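Local coordinates for two-domain protein containing predicted PHP-like metal-dependent phosphoesterase (Bacteroides vulgatus ATCC 8482, PDB 3E38) that is probably a zinc-dependent phosphoesterase of the PHP type, binding three zinc ions in one domain and carrying a second, Ig-like domain of unclear role, at residues 261-264 / 270-273; 287-290 / 294-297; 252-257 / 327-332; 172-177 / 240-245. All blocks are in the same frame, centred on the assembly; numbering follows the deposited sequence.

Contact 1. Residues 261-264 / 270-273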
loop_
_atom_site.group_PDB
_atom_site.type_symbol
_atom_site.label_atom_id
_atom_site.label_comp_id
_atom_site.label_asym_id
_atom_site.label_seq_id
_atom_site.Cartn_x
_atom_site.Cartn_y
_atom_site.Cartn_z
ATOM N N GLU B 261 27.882 2.353 -15.739
ATOM C CA GLU B 261 28.532 3.259 -16.687
ATOM C C GLU B 261 29.434 4.272 -15.979
ATOM O O GLU B 261 29.070 4.838 -14.954
ATOM C CB GLU B 261 27.503 4.033 -17.505
ATOM C CG GLU B 261 26.492 3.219 -18.273
ATOM C CD GLU B 261 25.449 4.134 -18.924
ATOM O OE1 GLU B 261 25.668 5.363 -18.924
ATOM O OE2 GLU B 261 24.414 3.642 -19.424
ATOM N N GLU B 262 30.613 4.466 -16.556
ATOM C CA GLU B 262 31.573 5.469 -16.086
ATOM C C GLU B 262 31.093 6.820 -16.575
ATOM O O GLU B 262 31.122 7.092 -17.759
ATOM C CB GLU B 262 33.005 5.188 -16.581
ATOM C CG GLU B 262 34.023 6.313 -16.243
ATOM C CD GLU B 262 35.493 5.936 -16.497
ATOM O OE1 GLU B 262 35.868 4.756 -16.328
ATOM O OE2 GLU B 262 36.287 6.836 -16.839
ATOM N N VAL B 263 30.623 7.640 -15.644
ATOM C CA VAL B 263 30.110 8.980 -15.938
ATOM C C VAL B 263 31.244 9.969 -16.083
ATOM O O VAL B 263 31.158 10.977 -16.792
ATOM C CB VAL B 263 29.265 9.547 -14.774
ATOM C CG1 VAL B 263 28.937 11.007 -15.036
ATOM C CG2 VAL B 263 28.017 8.732 -14.553
ATOM N N SER B 264 32.325 9.633 -15.395
ATOM C CA SER B 264 33.472 10.527 -15.252
ATOM C C SER B 264 34.689 9.893 -14.610
ATOM O O SER B 264 34.650 8.801 -14.035
ATOM C CB SER B 264 33.039 11.702 -14.371
ATOM O OG SER B 264 34.110 12.584 -14.123
ATOM N N VAL B 270 36.931 7.868 -9.812
ATOM C CA VAL B 270 35.990 7.601 -10.908
ATOM C C VAL B 270 34.564 7.709 -10.427
ATOM O O VAL B 270 34.231 7.319 -9.308
ATOM C CB VAL B 270 36.230 6.180 -11.535
ATOM C CG1 VAL B 270 35.181 5.812 -12.603
ATOM C CG2 VAL B 270 37.624 6.084 -12.120
ATOM N N THR B 271 33.726 8.264 -11.284
ATOM C CA THR B 271 32.298 8.382 -10.978
ATOM C C THR B 271 31.520 7.457 -11.885
ATOM O O THR B 271 31.644 7.527 -13.104
ATOM C CB THR B 271 31.808 9.813 -11.121
ATOM O OG1 THR B 271 32.406 10.588 -10.085
ATOM C CG2 THR B 271 30.293 9.888 -10.982
ATOM N N LEU B 272 30.767 6.559 -11.261
ATOM C CA LEU B 272 29.915 5.604 -11.971
ATOM C C LEU B 272 28.442 5.914 -11.800
ATOM O O LEU B 272 28.025 6.647 -10.915
ATOM C CB LEU B 272 30.153 4.169 -11.456
ATOM C CG LEU B 272 31.558 3.554 -11.533
ATOM C CD1 LEU B 272 31.592 2.202 -10.815
ATOM C CD2 LEU B 272 31.990 3.422 -12.978
ATOM N N SER B 273 27.648 5.378 -12.703
ATOM C CA SER B 273 26.198 5.414 -12.513
ATOM C C SER B 273 25.743 3.985 -12.662
ATOM O O SER B 273 25.833 3.422 -13.754
ATOM C CB SER B 273 25.451 6.313 -13.510
ATOM O OG SER B 273 25.332 5.684 -14.787
#
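Glu262 and Leu272 sit opposite each other as a non-hydrogen-bonded pair in an antiparallel beta hairpin of the Ig-like domain, made of strands 258-265 and 269-276 and interrupted by a classic beta bulge. One step along, Val263 and Ser264 both face Thr271. The carbonyl O of Thr271 therefore accepts two amides: Val263 N at 2.7 Å and Ser264 N, less tightly, at 3.2 Å. Val263 takes up the extra residue with a helix-like backbone, and its side chain points toward the partner strand; there its CG2 lies 3.7 Å from Ser273 CB. Before the bulge, Glu261 and Ser273 exchange backbone bonds in both directions.

The side chain of Glu262 runs extended, with CG trans to N (chi1 173°), and crosses that of Val270 at about a right angle. Its CB lies 4.1 Å from Leu272 CD2. Next, CG comes to 3.9 Å from Val270 CG1; CD and OE1 stay equally near that methyl, while OE2 turns to a salt bridge with NE of Arg265. The aliphatic part of the glutamate thus covers valine while its charged end is paired near the surface. Leucine and valine suit the inner positions because they also pack on Ile311 and Phe313 of strand 306-313. On the other face, small Ser264 and Thr271 meet through their CB atoms, and Thr271 OG1 bonds to Arg310. At the bulge itself, Thr271 N reaches Ser264 O at 3.0 Å from above the carbonyl plane, 52° out of it.

Contact 2. Residues 287-290 / 294-297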
loop_
_atom_site.group_PDB
_atom_site.type_symbol
_atom_site.label_atom_id
_atom_site.label_comp_id
_atom_site.label_asym_id
_atom_site.label_seq_id
_atom_site.Cartn_x
_atom_site.Cartn_y
_atom_site.Cartn_z
ATOM N N THR B 287 34.101 -5.951 0.045
ATOM C CA THR B 287 34.942 -7.074 0.443
ATOM C C THR B 287 36.401 -6.625 0.403
ATOM O O THR B 287 36.686 -5.440 0.224
ATOM C CB THR B 287 34.694 -8.336 -0.430
ATOM O OG1 THR B 287 34.956 -8.049 -1.807
ATOM C CG2 THR B 287 33.235 -8.799 -0.322
ATOM N N ALA B 288 37.311 -7.587 0.543
ATOM C CA ALA B 288 38.757 -7.291 0.561
ATOM C C ALA B 288 39.118 -6.494 -0.664
ATOM O O ALA B 288 38.675 -6.770 -1.767
ATOM C CB ALA B 288 39.643 -8.579 0.676
ATOM N N HIS B 289 39.946 -5.494 -0.447
ATOM C CA HIS B 289 40.269 -4.568 -1.516
ATOM C C HIS B 289 41.476 -3.768 -1.173
ATOM O O HIS B 289 41.990 -3.845 -0.062
ATOM C CB HIS B 289 39.078 -3.621 -1.731
ATOM C CG HIS B 289 38.753 -2.786 -0.527
ATOM N ND1 HIS B 289 38.104 -3.291 0.579
ATOM C CD2 HIS B 289 38.996 -1.479 -0.257
ATOM C CE1 HIS B 289 37.973 -2.338 1.483
ATOM N NE2 HIS B 289 38.515 -1.230 1.006
ATOM N N ASP B 290 41.923 -2.992 -2.149
ATOM C CA ASP B 290 43.041 -2.062 -1.940
ATOM C C ASP B 290 42.423 -0.905 -1.198
ATOM O O ASP B 290 41.450 -0.286 -1.625
ATOM C CB ASP B 290 43.675 -1.591 -3.243
ATOM C CG ASP B 290 44.783 -0.535 -3.034
ATOM O OD1 ASP B 290 45.306 -0.349 -1.905
ATOM O OD2 ASP B 290 45.146 0.135 -4.026
ATOM N N VAL B 294 38.917 3.933 -2.536
ATOM C CA VAL B 294 37.850 4.362 -1.623
ATOM C C VAL B 294 36.430 4.273 -2.170
ATOM O O VAL B 294 36.048 4.990 -3.086
ATOM C CB VAL B 294 38.117 5.815 -1.108
ATOM C CG1 VAL B 294 37.105 6.205 -0.026
ATOM C CG2 VAL B 294 39.563 5.951 -0.600
ATOM N N TYR B 295 35.650 3.372 -1.582
ATOM C CA TYR B 295 34.230 3.267 -1.924
ATOM C C TYR B 295 33.302 2.806 -0.759
ATOM O O TYR B 295 33.719 2.546 0.374
ATOM C CB TYR B 295 34.050 2.385 -3.166
ATOM C CG TYR B 295 34.574 0.972 -3.012
ATOM C CD1 TYR B 295 35.936 0.689 -3.140
ATOM C CD2 TYR B 295 33.714 -0.074 -2.747
ATOM C CE1 TYR B 295 36.413 -0.593 -3.024
ATOM C CE2 TYR B 295 34.178 -1.358 -2.609
ATOM C CZ TYR B 295 35.541 -1.625 -2.757
ATOM O OH TYR B 295 36.029 -2.921 -2.616
ATOM N N PHE B 296 32.021 2.700 -1.089
ATOM C CA PHE B 296 30.995 2.309 -0.115
ATOM C C PHE B 296 31.355 1.065 0.673
ATOM O O PHE B 296 32.110 0.198 0.210
ATOM C CB PHE B 296 29.645 2.070 -0.807
ATOM C CG PHE B 296 29.670 0.925 -1.779
ATOM C CD1 PHE B 296 29.563 -0.387 -1.330
ATOM C CD2 PHE B 296 29.819 1.145 -3.124
ATOM C CE1 PHE B 296 29.604 -1.472 -2.216
ATOM C CE2 PHE B 296 29.866 0.068 -4.011
ATOM C CZ PHE B 296 29.772 -1.246 -3.543
ATOM N N ARG B 297 30.812 1.011 1.888
ATOM C CA ARG B 297 30.938 -0.177 2.752
ATOM C C ARG B 297 29.741 -1.100 2.530
ATOM O O ARG B 297 29.839 -2.333 2.550
ATOM C CB ARG B 297 31.054 0.194 4.218
ATOM C CG ARG B 297 32.432 0.718 4.470
ATOM C CD ARG B 297 32.657 1.219 5.871
ATOM N NE ARG B 297 32.591 0.148 6.832
ATOM C CZ ARG B 297 32.729 0.328 8.127
ATOM N NH1 ARG B 297 32.975 1.535 8.633
ATOM N NH2 ARG B 297 32.624 -0.716 8.912
#
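His289 and Tyr295 meet as an edge-to-face aromatic pair, the edge of the phenol turned to one face of the imidazole, with centroids 5.1 Å apart and planes at 62°. Both rings leave the backbone in the same unusual way: CG lies between the backbone N and the carbonyl carbon (chi1 62° in His289, 59° in Tyr295). These rotamers carry the two rings into the space between the segments, where the side chains slide past each other in opposite directions. Tyr295 CZ hangs over the rim of the imidazole face, Tyr295 CE1 approaches CD2 of His289 at 3.9 Å, and Tyr295 OH rests 3.3 Å from His289 CB.

The phenol oxygen spends its polarity elsewhere, on the carbonyl of Asn323, while Lys286 makes a cation-pi contact with the tyrosine ring. On the histidine, ND1 donates to Thr287 O at 2.6 Å, in the carbonyl plane, and this bond within the loop fixes the rotation of the imidazole. A leucine in place of His289 would probably leave Thr287 O and Asp146 of the second subunit without their mates and let this turn of the loop shift against Tyr295. Histidine suits the position because one flat ring offers a face to tyrosine and a nitrogen to each of two polar partners, ND1 to Thr287 O and NE2 to that aspartate. Placed so, the imidazole may well carry a positive charge, which would strengthen its bond to the carboxylate of the second subunit.

Contact 3. Residues 252-257 / 327-332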
loop_
_atom_site.group_PDB
_atom_site.type_symbol
_atom_site.label_atom_id
_atom_site.label_comp_id
_atom_site.label_asym_id
_atom_site.label_seq_id
_atom_site.Cartn_x
_atom_site.Cartn_y
_atom_site.Cartn_z
ATOM N N PRO B 252 26.500 -14.288 -14.146
ATOM C CA PRO B 252 26.070 -13.609 -15.359
ATOM C C PRO B 252 24.718 -12.939 -15.252
ATOM O O PRO B 252 24.412 -12.038 -16.040
ATOM C CB PRO B 252 25.977 -14.748 -16.395
ATOM C CG PRO B 252 25.975 -16.021 -15.596
ATOM C CD PRO B 252 26.853 -15.689 -14.416
ATOM N N PHE B 253 23.930 -13.390 -14.286
ATOM C CA PHE B 253 22.534 -12.865 -14.082
ATOM C C PHE B 253 22.649 -11.493 -13.455
ATOM O O PHE B 253 22.014 -10.527 -13.864
ATOM C CB PHE B 253 21.702 -13.839 -13.231
ATOM C CG PHE B 253 20.263 -13.456 -13.069
ATOM C CD1 PHE B 253 19.354 -13.632 -14.109
ATOM C CD2 PHE B 253 19.795 -12.950 -11.865
ATOM C CE1 PHE B 253 18.012 -13.286 -13.963
ATOM C CE2 PHE B 253 18.447 -12.595 -11.719
ATOM C CZ PHE B 253 17.559 -12.767 -12.776
ATOM N N PHE B 254 23.555 -11.398 -12.502
ATOM C CA PHE B 254 23.779 -10.131 -11.816
ATOM C C PHE B 254 24.252 -9.105 -12.788
ATOM O O PHE B 254 23.885 -7.959 -12.724
ATOM C CB PHE B 254 24.817 -10.244 -10.708
ATOM C CG PHE B 254 25.104 -8.923 -10.033
ATOM C CD1 PHE B 254 24.179 -8.360 -9.172
ATOM C CD2 PHE B 254 26.299 -8.246 -10.254
ATOM C CE1 PHE B 254 24.429 -7.151 -8.544
ATOM C CE2 PHE B 254 26.550 -7.014 -9.611
ATOM C CZ PHE B 254 25.628 -6.487 -8.763
ATOM N N GLU B 255 25.092 -9.556 -13.698
ATOM C CA GLU B 255 25.684 -8.681 -14.737
ATOM C C GLU B 255 24.588 -8.074 -15.621
ATOM O O GLU B 255 24.705 -6.969 -16.143
ATOM C CB GLU B 255 26.709 -9.472 -15.559
ATOM C CG GLU B 255 27.595 -8.662 -16.477
ATOM C CD GLU B 255 26.912 -8.268 -17.770
ATOM O OE1 GLU B 255 26.279 -9.145 -18.408
ATOM O OE2 GLU B 255 27.037 -7.081 -18.162
ATOM N N LYS B 256 23.486 -8.785 -15.727
ATOM C CA LYS B 256 22.349 -8.337 -16.532
ATOM C C LYS B 256 21.387 -7.474 -15.713
ATOM O O LYS B 256 20.525 -6.780 -16.262
ATOM C CB LYS B 256 21.567 -9.548 -17.024
ATOM C CG LYS B 256 22.325 -10.470 -17.910
ATOM C CD LYS B 256 22.395 -9.935 -19.275
ATOM C CE LYS B 256 22.720 -11.049 -20.236
ATOM N NZ LYS B 256 22.774 -10.500 -21.598
ATOM N N CYS B 257 21.567 -7.517 -14.395
ATOM C CA CYS B 257 20.647 -6.825 -13.452
ATOM C C CYS B 257 20.993 -5.367 -13.253
ATOM O O CYS B 257 20.166 -4.564 -12.837
ATOM C CB CYS B 257 20.652 -7.504 -12.085
ATOM S SG CYS B 257 19.779 -9.075 -12.016
ATOM N N THR B 327 25.245 -9.820 -1.351
ATOM C CA THR B 327 24.855 -10.611 -0.173
ATOM C C THR B 327 23.577 -11.398 -0.329
ATOM O O THR B 327 23.399 -12.404 0.361
ATOM C CB THR B 327 24.718 -9.720 1.129
ATOM O OG1 THR B 327 23.672 -8.753 0.964
ATOM C CG2 THR B 327 26.034 -9.010 1.475
ATOM N N ASN B 328 22.682 -10.955 -1.205
ATOM C CA ASN B 328 21.400 -11.650 -1.331
ATOM C C ASN B 328 21.330 -12.553 -2.569
ATOM O O ASN B 328 20.288 -13.066 -2.919
ATOM C CB ASN B 328 20.207 -10.678 -1.277
ATOM C CG ASN B 328 20.198 -9.679 -2.391
ATOM O OD1 ASN B 328 21.230 -9.156 -2.739
ATOM N ND2 ASN B 328 18.988 -9.321 -2.898
ATOM N N PHE B 329 22.465 -12.703 -3.231
ATOM C CA PHE B 329 22.626 -13.656 -4.353
ATOM C C PHE B 329 23.421 -14.805 -3.797
ATOM O O PHE B 329 24.662 -14.834 -3.868
ATOM C CB PHE B 329 23.327 -13.039 -5.544
ATOM C CG PHE B 329 22.377 -12.343 -6.516
ATOM C CD1 PHE B 329 21.172 -11.832 -6.080
ATOM C CD2 PHE B 329 22.721 -12.189 -7.848
ATOM C CE1 PHE B 329 20.329 -11.202 -6.957
ATOM C CE2 PHE B 329 21.873 -11.559 -8.734
ATOM C CZ PHE B 329 20.685 -11.062 -8.290
ATOM N N ILE B 330 22.682 -15.766 -3.246
ATOM C CA ILE B 330 23.274 -16.897 -2.515
ATOM C C ILE B 330 23.787 -18.000 -3.419
ATOM O O ILE B 330 23.011 -18.657 -4.110
ATOM C CB ILE B 330 22.298 -17.486 -1.516
ATOM C CG1 ILE B 330 21.701 -16.378 -0.623
ATOM C CG2 ILE B 330 23.021 -18.565 -0.705
ATOM C CD1 ILE B 330 22.748 -15.593 0.242
ATOM N N VAL B 331 25.107 -18.200 -3.366
ATOM C CA VAL B 331 25.793 -19.159 -4.227
ATOM C C VAL B 331 26.171 -20.437 -3.459
ATOM O O VAL B 331 26.481 -21.497 -4.025
ATOM C CB VAL B 331 27.020 -18.477 -4.954
ATOM C CG1 VAL B 331 26.545 -17.219 -5.761
ATOM C CG2 VAL B 331 28.209 -18.133 -3.977
ATOM N N ALA B 332 26.111 -20.296 -2.152
ATOM C CA ALA B 332 26.356 -21.367 -1.180
ATOM C C ALA B 332 25.743 -20.939 0.156
ATOM O O ALA B 332 25.534 -19.751 0.390
ATOM C CB ALA B 332 27.867 -21.664 -1.004
#
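Phe253 O accepts the amide of Lys256 at 2.9 Å, and Phe254 O that of Cys257 at the same distance; these i to i+3 bonds, 3-10 in type, shape the last turn of helix 247-257, from which Phe253, Phe254 and Cys257 point toward Phe329. Across the contact everything is apolar. The ring of Phe329 enters among the three helix residues, crossing both phenylalanine side chains at about a right angle. Its CE2 atom does most of the touching: it lies 3.8 Å from Phe254 CB and 4.0 Å from Phe253 CD2, approaching each of those rings at the edge. Both helix phenylalanines hold CG trans to the backbone N (chi1 -175° and 177°). Phe254 thus directs an edge at the face of Phe329 in an offset edge-to-face pair, centroids 5.9 Å apart and planes almost perpendicular at 85°. At the far end of the Phe329 ring, Cys257 SG stands near the ring plane, 4.3 Å from CZ; cysteine is small and apolar enough to sit beside an aromatic rim in this buried place.

Leu243, Leu282 and Leu337 close round Phe329, and Tyr339 adds a further edge-to-face ring to Phe254. Phenylalanines suit such a junction because their large apolar rings bury much surface and need no polar partner. Here a connecting helix, which leads from the large mixed sheet into the first strand of the Ig-like beta sandwich, is packed against a corner of that sandwich: a hydrophobic interdomain core.

Contact 4. Residues 172-177 / 240-245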
loop_
_atom_site.group_PDB
_atom_site.type_symbol
_atom_site.label_atom_id
_atom_site.label_comp_id
_atom_site.label_asym_id
_atom_site.label_seq_id
_atom_site.Cartn_x
_atom_site.Cartn_y
_atom_site.Cartn_z
ATOM N N HIS B 172 7.568 -19.533 3.052
ATOM C CA HIS B 172 8.369 -18.627 3.884
ATOM C C HIS B 172 9.499 -19.394 4.574
ATOM O O HIS B 172 10.130 -18.895 5.462
ATOM C CB HIS B 172 7.465 -17.873 4.847
ATOM C CG HIS B 172 6.451 -17.004 4.139
ATOM N ND1 HIS B 172 6.828 -15.924 3.381
ATOM C CD2 HIS B 172 5.101 -17.090 4.026
ATOM C CE1 HIS B 172 5.750 -15.344 2.864
ATOM N NE2 HIS B 172 4.683 -16.027 3.241
ATOM N N LEU B 173 9.772 -20.587 4.080
ATOM C CA LEU B 173 10.855 -21.463 4.659
ATOM C C LEU B 173 12.048 -21.565 3.744
ATOM O O LEU B 173 11.933 -22.039 2.635
ATOM C CB LEU B 173 10.328 -22.876 5.012
ATOM C CG LEU B 173 11.295 -23.948 5.610
ATOM C CD1 LEU B 173 12.033 -23.498 6.897
ATOM C CD2 LEU B 173 10.574 -25.272 5.867
ATOM N N TYR B 174 13.175 -21.076 4.245
ATOM C CA TYR B 174 14.514 -21.132 3.597
ATOM C C TYR B 174 15.309 -22.264 4.237
ATOM O O TYR B 174 15.374 -22.329 5.438
ATOM C CB TYR B 174 15.241 -19.787 3.777
ATOM C CG TYR B 174 16.678 -19.724 3.277
ATOM C CD1 TYR B 174 16.972 -19.841 1.933
ATOM C CD2 TYR B 174 17.723 -19.463 4.148
ATOM C CE1 TYR B 174 18.245 -19.716 1.481
ATOM C CE2 TYR B 174 19.018 -19.361 3.701
ATOM C CZ TYR B 174 19.270 -19.481 2.364
ATOM O OH TYR B 174 20.553 -19.386 1.906
HETATM N N MSE B 175 15.912 -23.129 3.413
HETATM C CA MSE B 175 16.625 -24.332 3.876
HETATM C C MSE B 175 17.992 -24.483 3.260
HETATM O O MSE B 175 18.169 -25.271 2.355
HETATM C CB MSE B 175 15.773 -25.562 3.549
HETATM C CG MSE B 175 14.384 -25.348 4.132
HETATM SE SE MSE B 175 12.888 -26.387 3.496
HETATM C CE MSE B 175 12.578 -25.626 1.721
ATOM N N PRO B 176 18.967 -23.752 3.787
ATOM C CA PRO B 176 20.337 -23.728 3.251
ATOM C C PRO B 176 21.022 -25.044 3.211
ATOM O O PRO B 176 21.961 -25.226 2.442
ATOM C CB PRO B 176 21.110 -22.828 4.249
ATOM C CG PRO B 176 20.284 -22.798 5.493
ATOM C CD PRO B 176 18.824 -22.843 4.931
ATOM N N GLU B 177 20.597 -25.946 4.069
ATOM C CA GLU B 177 21.268 -27.250 4.136
ATOM C C GLU B 177 21.100 -27.875 2.757
ATOM O O GLU B 177 21.962 -28.619 2.294
ATOM C CB GLU B 177 20.680 -28.176 5.213
ATOM C CG GLU B 177 20.693 -27.635 6.650
ATOM C CD GLU B 177 19.620 -26.583 6.955
ATOM O OE1 GLU B 177 18.865 -26.171 6.049
ATOM O OE2 GLU B 177 19.552 -26.168 8.128
ATOM N N HIS B 240 11.733 -14.282 -1.105
ATOM C CA HIS B 240 11.818 -13.031 -0.404
ATOM C C HIS B 240 12.778 -12.190 -1.228
ATOM O O HIS B 240 12.567 -12.032 -2.423
ATOM C CB HIS B 240 12.308 -13.296 1.027
ATOM C CG HIS B 240 11.260 -13.962 1.894
ATOM N ND1 HIS B 240 11.360 -14.065 3.262
ATOM C CD2 HIS B 240 10.046 -14.482 1.576
ATOM C CE1 HIS B 240 10.293 -14.685 3.740
ATOM N NE2 HIS B 240 9.476 -14.951 2.736
ATOM N N GLU B 241 13.842 -11.705 -0.602
ATOM C CA GLU B 241 14.844 -10.832 -1.263
ATOM C C GLU B 241 16.028 -11.622 -1.748
ATOM O O GLU B 241 16.972 -11.069 -2.359
ATOM C CB GLU B 241 15.316 -9.675 -0.341
ATOM C CG GLU B 241 14.203 -8.661 -0.069
ATOM C CD GLU B 241 14.642 -7.391 0.691
ATOM O OE1 GLU B 241 15.779 -7.329 1.241
ATOM O OE2 GLU B 241 13.814 -6.444 0.735
ATOM N N LEU B 242 15.994 -12.921 -1.456
ATOM C CA LEU B 242 17.105 -13.787 -1.860
ATOM C C LEU B 242 16.894 -14.442 -3.248
ATOM O O LEU B 242 15.758 -14.697 -3.700
ATOM C CB LEU B 242 17.362 -14.868 -0.807
ATOM C CG LEU B 242 17.536 -14.487 0.656
ATOM C CD1 LEU B 242 17.784 -15.776 1.432
ATOM C CD2 LEU B 242 18.692 -13.473 0.828
ATOM N N LEU B 243 18.008 -14.632 -3.943
ATOM C CA LEU B 243 18.009 -15.368 -5.190
ATOM C C LEU B 243 19.098 -16.380 -4.967
ATOM O O LEU B 243 20.229 -16.047 -4.649
ATOM C CB LEU B 243 18.252 -14.491 -6.417
ATOM C CG LEU B 243 18.066 -15.203 -7.762
ATOM C CD1 LEU B 243 16.569 -15.454 -8.023
ATOM C CD2 LEU B 243 18.655 -14.389 -8.882
ATOM N N ILE B 244 18.711 -17.640 -5.060
ATOM C CA ILE B 244 19.590 -18.746 -4.744
ATOM C C ILE B 244 19.922 -19.607 -5.951
ATOM O O ILE B 244 19.043 -20.076 -6.663
ATOM C CB ILE B 244 18.911 -19.608 -3.671
ATOM C CG1 ILE B 244 18.449 -18.694 -2.519
ATOM C CG2 ILE B 244 19.854 -20.752 -3.210
ATOM C CD1 ILE B 244 17.162 -19.090 -1.839
ATOM N N GLY B 245 21.211 -19.807 -6.166
ATOM C CA GLY B 245 21.661 -20.622 -7.287
ATOM C C GLY B 245 23.164 -20.765 -7.461
ATOM O O GLY B 245 23.951 -20.240 -6.697
#
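Tyr174 swings its ring out toward Leu242 and Ile244 by placing CG trans to the backbone N (chi1 175°), whereas His172 and His240 both hold CG anti to the carbonyl carbon, beside the backbone N (chi1 -62° and -72°), which brings their nitrogens together. The contact joins two short strands, 173-174 and 242-244, belonging to the large mixed sheet of the PHP domain, a fold known as a distorted beta/alpha barrel. The tyrosine ring is sandwiched: Leu242 CD1 lies over one face, 4.1 Å from the centroid in a CH-pi contact, and Pro176 CD covers the opposite face. At the ring edge Ile244 CD1 approaches CE1 of Tyr174 to 3.5 Å. Branched and proline carbons suit these places, since they fit closely round an aromatic ring, and Ile179 of helix 176-185 backs both Tyr174 and Ile244. A serine at Tyr174 would probably open a gap between Leu242 and Pro176 and take from Ile244 CD1 the ring edge it packs on.

Toward the surface the contact turns polar. The two imidazoles meet rim to rim, each nitrogen lying close to the plane of the other ring. Histidine is apt for such a pairing because its ring carries one nitrogen for this bond and another for a second partner: His172 NE2 is bonded to the carbonyl of Asp202. The bond between the rings is nearly straight, 2.9 Å from His172 ND1 to His240 NE2.

The contacts run from the PHP domain out along the Ig-like domain. Contact 4 is nearest the metals: the side chain of His172 is about 9 Å from that of the zinc ligand Asp194 and about 14 Å from a bound zinc ion. Contact 3, with its centre 13 Å from that of contact 4, touches it directly, through Asn328 ND2 to Glu241 O at 2.7 Å and through Phe253 packed on Leu243. Farther out, contacts 1 and 2 lie 17 Å apart between centres, both nested in the chain loop that contact 3 closes. Across the subunit boundary, Glu177 of contact 4 packs on Arg297 of the second subunit, a residue of segment 294-297.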